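Local coordinates for protein thiol-activated cytolysin (Desulfobulbus propionicus, PDB 6NAL) that probably forms oligomeric pores in target membranes, as a cytolysin of a Gram-negative bacterium related to the cholesterol-dependent cytolysins, at residues T71-L83 / I226-Y240. Residues are numbered along the deposited sequence; the frame is centred on the assembly and turned at random.
Sequences TYPGALLVASNDL and ISEEHPPLFVKNVQY
Leu77 and Leu233 form the hydrogen-bonded pair of a short antiparallel beta ladder, in which strand 76-78 joins the start of the long strand 232-250 in the antiparallel sheet of the cytolysin fold. Two backbone bonds define the pair: Leu77 N to Leu233 O, and Leu233 N to Leu77 O (2.7 Å, N-H...O 173°). Backbone hydrogen bonds continue beyond the strand, Ala79 N to Pro231 O at one end and, at the other, Gly74 N to Val235 O (2.8 Å) and Val235 N to Ala75 O, beside the type II turn Tyr72-Ala75. A side chain extends the series: His230 ND1 donates to Ala79 O at 2.8 Å; this oxygen lies 4° out of the imidazole plane. On the face that carries Leu77 and Leu233, Leu233 CD1 packs on Ala79 CB (3.6 Å) and meets Leu83 CD1 tip to tip. On the face of Leu76, Val78 and Phe234, with Phe234 CG anti to the backbone N (chi1 175°), the ring lies with its CD1 edge against Leu76 CD2 (3.8 Å). Val235 CB abuts Tyr72 O (3.3 Å), and Val238 CG2 touches Pro73 CD (3.5 Å). The bond from ND1 requires its proton there and probably restrains imidazole rotation, while five backbone bonds pair polar groups within a largely buried contact.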
loop_
_atom_site.group_PDB
_atom_site.type_symbol
_atom_site.label_atom_id
_atom_site.label_comp_id
_atom_site.label_asym_id
_atom_site.label_seq_id
_atom_site.Cartn_x
_atom_site.Cartn_y
_atom_site.Cartn_z
ATOM N N THR A 71 -8.658 3.791 46.064
ATOM C CA THR A 71 -8.490 2.648 45.191
ATOM C C THR A 71 -7.435 1.720 45.729
ATOM O O THR A 71 -6.622 1.163 44.979
ATOM C CB THR A 71 -8.087 3.059 43.783
ATOM O OG1 THR A 71 -6.906 3.852 43.864
ATOM C CG2 THR A 71 -9.112 3.849 43.119
ATOM N N TYR A 72 -7.388 1.594 47.007
ATOM C CA TYR A 72 -6.460 0.705 47.689
ATOM C C TYR A 72 -7.046 -0.696 47.776
ATOM O O TYR A 72 -8.271 -0.909 47.639
ATOM C CB TYR A 72 -6.142 1.243 49.104
ATOM C CG TYR A 72 -7.407 1.464 49.937
ATOM C CD1 TYR A 72 -8.123 2.656 49.847
ATOM C CD2 TYR A 72 -7.920 0.464 50.755
ATOM C CE1 TYR A 72 -9.305 2.864 50.583
ATOM C CE2 TYR A 72 -9.102 0.652 51.456
ATOM C CZ TYR A 72 -9.779 1.861 51.360
ATOM O OH TYR A 72 -10.925 2.095 52.044
ATOM N N PRO A 73 -6.198 -1.680 48.022
ATOM C CA PRO A 73 -6.689 -3.055 48.066
ATOM C C PRO A 73 -7.736 -3.196 49.153
ATOM O O PRO A 73 -7.515 -2.807 50.297
ATOM C CB PRO A 73 -5.428 -3.888 48.368
ATOM C CG PRO A 73 -4.305 -3.034 47.968
ATOM C CD PRO A 73 -4.730 -1.585 48.051
ATOM N N GLY A 74 -8.869 -3.787 48.796
ATOM C CA GLY A 74 -9.966 -3.932 49.714
ATOM C C GLY A 74 -10.879 -2.733 49.818
ATOM O O GLY A 74 -11.823 -2.759 50.630
ATOM N N ALA A 75 -10.638 -1.678 49.044
ATOM C CA ALA A 75 -11.628 -0.596 49.007
ATOM C C ALA A 75 -12.919 -1.103 48.378
ATOM O O ALA A 75 -12.948 -2.161 47.728
ATOM C CB ALA A 75 -11.112 0.615 48.220
ATOM N N LEU A 76 -14.004 -0.352 48.595
ATOM C CA LEU A 76 -15.270 -0.580 47.908
ATOM C C LEU A 76 -15.630 0.649 47.091
ATOM O O LEU A 76 -15.307 1.786 47.464
ATOM C CB LEU A 76 -16.368 -0.879 48.872
ATOM C CG LEU A 76 -16.242 -2.213 49.600
ATOM C CD1 LEU A 76 -17.447 -2.223 50.582
ATOM C CD2 LEU A 76 -16.268 -3.398 48.708
ATOM N N LEU A 77 -16.271 0.416 45.954
ATOM C CA LEU A 77 -16.596 1.498 45.040
ATOM C C LEU A 77 -17.993 1.260 44.523
ATOM O O LEU A 77 -18.465 0.120 44.554
ATOM C CB LEU A 77 -15.644 1.547 43.843
ATOM C CG LEU A 77 -14.177 1.765 44.138
ATOM C CD1 LEU A 77 -13.366 1.412 42.881
ATOM C CD2 LEU A 77 -13.971 3.244 44.591
ATOM N N VAL A 78 -18.634 2.315 43.993
ATOM C CA VAL A 78 -19.852 2.126 43.195
ATOM C C VAL A 78 -19.479 2.141 41.707
ATOM O O VAL A 78 -18.847 3.077 41.206
ATOM C CB VAL A 78 -20.971 3.146 43.522
ATOM C CG1 VAL A 78 -21.141 3.336 45.044
ATOM C CG2 VAL A 78 -20.779 4.483 42.846
ATOM N N ALA A 79 -19.852 1.088 41.005
ATOM C CA ALA A 79 -19.509 0.994 39.589
ATOM C C ALA A 79 -20.177 2.129 38.830
ATOM O O ALA A 79 -21.334 2.497 39.093
ATOM C CB ALA A 79 -19.935 -0.361 39.034
ATOM N N SER A 80 -19.442 2.695 37.892
ATOM C CA SER A 80 -19.863 3.923 37.236
ATOM C C SER A 80 -18.936 4.155 36.059
ATOM O O SER A 80 -17.725 3.907 36.167
ATOM C CB SER A 80 -19.789 5.105 38.201
ATOM O OG SER A 80 -19.923 6.283 37.472
ATOM N N ASN A 81 -19.488 4.660 34.955
ATOM C CA ASN A 81 -18.627 5.021 33.846
ATOM C C ASN A 81 -17.553 5.999 34.277
ATOM O O ASN A 81 -16.477 6.040 33.680
ATOM C CB ASN A 81 -19.435 5.604 32.713
ATOM C CG ASN A 81 -20.185 4.560 31.997
ATOM O OD1 ASN A 81 -19.658 3.479 31.715
ATOM N ND2 ASN A 81 -21.439 4.844 31.708
ATOM N N ASP A 82 -17.809 6.798 35.306
ATOM C CA ASP A 82 -16.791 7.767 35.710
ATOM C C ASP A 82 -15.553 7.106 36.350
ATOM O O ASP A 82 -14.481 7.731 36.393
ATOM C CB ASP A 82 -17.488 8.812 36.582
ATOM C CG ASP A 82 -18.658 9.535 35.805
ATOM O OD1 ASP A 82 -19.774 8.968 35.690
ATOM O OD2 ASP A 82 -18.461 10.653 35.279
ATOM N N LEU A 83 -15.632 5.830 36.741
ATOM C CA LEU A 83 -14.422 5.085 37.065
ATOM C C LEU A 83 -13.475 4.975 35.845
ATOM O O LEU A 83 -12.261 5.206 35.964
ATOM C CB LEU A 83 -14.856 3.723 37.626
ATOM C CG LEU A 83 -13.770 2.754 38.067
ATOM C CD1 LEU A 83 -14.287 1.879 39.169
ATOM C CD2 LEU A 83 -13.295 1.890 36.919
ATOM N N ILE A 226 -25.688 2.755 45.613
ATOM C CA ILE A 226 -25.822 1.387 45.123
ATOM C C ILE A 226 -27.222 1.146 44.582
ATOM O O ILE A 226 -28.228 1.603 45.155
ATOM C CB ILE A 226 -25.481 0.376 46.226
ATOM C CG1 ILE A 226 -24.031 0.579 46.626
ATOM C CG2 ILE A 226 -25.756 -1.031 45.743
ATOM C CD1 ILE A 226 -23.047 0.328 45.469
ATOM N N SER A 227 -27.288 0.386 43.483
ATOM C CA SER A 227 -28.515 0.126 42.733
ATOM C C SER A 227 -28.131 -0.763 41.553
ATOM O O SER A 227 -26.944 -1.025 41.335
ATOM C CB SER A 227 -29.172 1.427 42.256
ATOM O OG SER A 227 -28.439 2.016 41.197
ATOM N N GLU A 228 -29.105 -1.184 40.750
ATOM C CA GLU A 228 -28.796 -2.083 39.638
ATOM C C GLU A 228 -27.943 -1.420 38.570
ATOM O O GLU A 228 -27.164 -2.099 37.908
ATOM C CB GLU A 228 -30.082 -2.602 39.018
ATOM C CG GLU A 228 -30.876 -3.439 39.995
ATOM C CD GLU A 228 -31.968 -4.224 39.326
ATOM O OE1 GLU A 228 -32.177 -4.002 38.110
ATOM O OE2 GLU A 228 -32.598 -5.069 40.010
ATOM N N GLU A 229 -28.086 -0.115 38.365
ATOM C CA GLU A 229 -27.218 0.603 37.441
ATOM C C GLU A 229 -25.838 0.902 38.029
ATOM O O GLU A 229 -24.917 1.243 37.280
ATOM C CB GLU A 229 -27.864 1.923 37.009
ATOM C CG GLU A 229 -29.193 1.775 36.247
ATOM C CD GLU A 229 -30.357 1.321 37.144
ATOM O OE1 GLU A 229 -30.211 1.373 38.402
ATOM O OE2 GLU A 229 -31.416 0.910 36.589
ATOM N N HIS A 230 -25.660 0.800 39.345
ATOM C CA HIS A 230 -24.374 1.097 39.971
ATOM C C HIS A 230 -24.073 0.064 41.038
ATOM O O HIS A 230 -24.049 0.363 42.230
ATOM C CB HIS A 230 -24.400 2.524 40.504
ATOM C CG HIS A 230 -24.669 3.521 39.426
ATOM N ND1 HIS A 230 -23.702 3.945 38.538
ATOM C CD2 HIS A 230 -25.813 4.138 39.058
ATOM C CE1 HIS A 230 -24.230 4.816 37.700
ATOM N NE2 HIS A 230 -25.510 4.957 38.001
ATOM N N PRO A 231 -23.874 -1.182 40.634
ATOM C CA PRO A 231 -23.552 -2.251 41.611
ATOM C C PRO A 231 -22.248 -1.966 42.326
ATOM O O PRO A 231 -21.449 -1.149 41.839
ATOM C CB PRO A 231 -23.425 -3.510 40.747
ATOM C CG PRO A 231 -23.144 -2.987 39.353
ATOM C CD PRO A 231 -23.851 -1.652 39.244
ATOM N N PRO A 232 -22.024 -2.586 43.492
ATOM C CA PRO A 232 -20.804 -2.309 44.250
ATOM C C PRO A 232 -19.650 -3.110 43.696
ATOM O O PRO A 232 -19.815 -4.250 43.238
ATOM C CB PRO A 232 -21.163 -2.757 45.681
ATOM C CG PRO A 232 -22.134 -3.877 45.457
ATOM C CD PRO A 232 -22.984 -3.387 44.297
ATOM N N LEU A 233 -18.466 -2.510 43.789
ATOM C CA LEU A 233 -17.233 -3.188 43.414
ATOM C C LEU A 233 -16.240 -3.265 44.565
ATOM O O LEU A 233 -16.293 -2.494 45.526
ATOM C CB LEU A 233 -16.540 -2.473 42.257
ATOM C CG LEU A 233 -17.341 -2.164 41.023
ATOM C CD1 LEU A 233 -16.671 -1.028 40.273
ATOM C CD2 LEU A 233 -17.459 -3.369 40.165
ATOM N N PHE A 234 -15.292 -4.191 44.406
ATOM C CA PHE A 234 -14.279 -4.518 45.398
ATOM C C PHE A 234 -12.908 -4.523 44.717
ATOM O O PHE A 234 -12.665 -5.331 43.810
ATOM C CB PHE A 234 -14.614 -5.887 46.002
ATOM C CG PHE A 234 -13.608 -6.417 46.959
ATOM C CD1 PHE A 234 -13.670 -6.093 48.286
ATOM C CD2 PHE A 234 -12.645 -7.303 46.547
ATOM C CE1 PHE A 234 -12.725 -6.586 49.167
ATOM C CE2 PHE A 234 -11.737 -7.855 47.435
ATOM C CZ PHE A 234 -11.776 -7.482 48.746
ATOM N N VAL A 235 -12.020 -3.639 45.161
ATOM C CA VAL A 235 -10.665 -3.583 44.669
ATOM C C VAL A 235 -9.928 -4.829 45.124
ATOM O O VAL A 235 -9.526 -4.964 46.289
ATOM C CB VAL A 235 -9.968 -2.303 45.120
ATOM C CG1 VAL A 235 -8.602 -2.234 44.537
ATOM C CG2 VAL A 235 -10.752 -1.089 44.667
ATOM N N LYS A 236 -9.720 -5.730 44.166
ATOM C CA LYS A 236 -9.059 -6.999 44.417
ATOM C C LYS A 236 -7.538 -6.909 44.391
ATOM O O LYS A 236 -6.857 -7.714 45.044
ATOM C CB LYS A 236 -9.490 -8.028 43.387
ATOM C CG LYS A 236 -9.176 -9.421 43.822
ATOM C CD LYS A 236 -9.578 -10.437 42.763
ATOM C CE LYS A 236 -9.086 -11.828 43.142
ATOM N NZ LYS A 236 -9.397 -12.834 42.103
ATOM N N ASN A 237 -6.974 -5.967 43.644
ATOM C CA ASN A 237 -5.529 -5.993 43.467
ATOM C C ASN A 237 -5.061 -4.647 42.946
ATOM O O ASN A 237 -5.735 -4.035 42.119
ATOM C CB ASN A 237 -5.156 -7.135 42.498
ATOM C CG ASN A 237 -3.674 -7.440 42.476
ATOM O OD1 ASN A 237 -3.032 -7.641 43.501
ATOM N ND2 ASN A 237 -3.128 -7.473 41.293
ATOM N N VAL A 238 -3.954 -4.167 43.497
ATOM C CA VAL A 238 -3.244 -2.988 43.030
ATOM C C VAL A 238 -1.799 -3.385 42.782
ATOM O O VAL A 238 -1.218 -4.148 43.563
ATOM C CB VAL A 238 -3.285 -1.827 44.043
ATOM C CG1 VAL A 238 -2.658 -0.589 43.438
ATOM C CG2 VAL A 238 -4.687 -1.526 44.517
ATOM N N GLN A 239 -1.221 -2.868 41.706
ATOM C CA GLN A 239 0.180 -3.083 41.391
ATOM C C GLN A 239 0.933 -1.810 41.670
ATOM O O GLN A 239 0.427 -0.725 41.406
ATOM C CB GLN A 239 0.411 -3.408 39.910
ATOM C CG GLN A 239 -0.441 -4.470 39.369
ATOM C CD GLN A 239 -0.381 -4.535 37.812
ATOM O OE1 GLN A 239 -0.725 -5.553 37.251
ATOM N NE2 GLN A 239 0.065 -3.456 37.139
ATOM N N TYR A 240 2.151 -1.943 42.143
ATOM C CA TYR A 240 2.968 -0.796 42.506
ATOM C C TYR A 240 4.311 -0.877 41.784
ATOM O O TYR A 240 4.913 -1.946 41.685
ATOM C CB TYR A 240 3.229 -0.745 44.044
ATOM C CG TYR A 240 1.990 -0.643 44.859
ATOM C CD1 TYR A 240 1.230 -1.763 45.094
ATOM C CD2 TYR A 240 1.553 0.564 45.366
ATOM C CE1 TYR A 240 0.098 -1.700 45.831
ATOM C CE2 TYR A 240 0.389 0.643 46.129
ATOM C CZ TYR A 240 -0.318 -0.507 46.363
ATOM O OH TYR A 240 -1.486 -0.529 47.054
#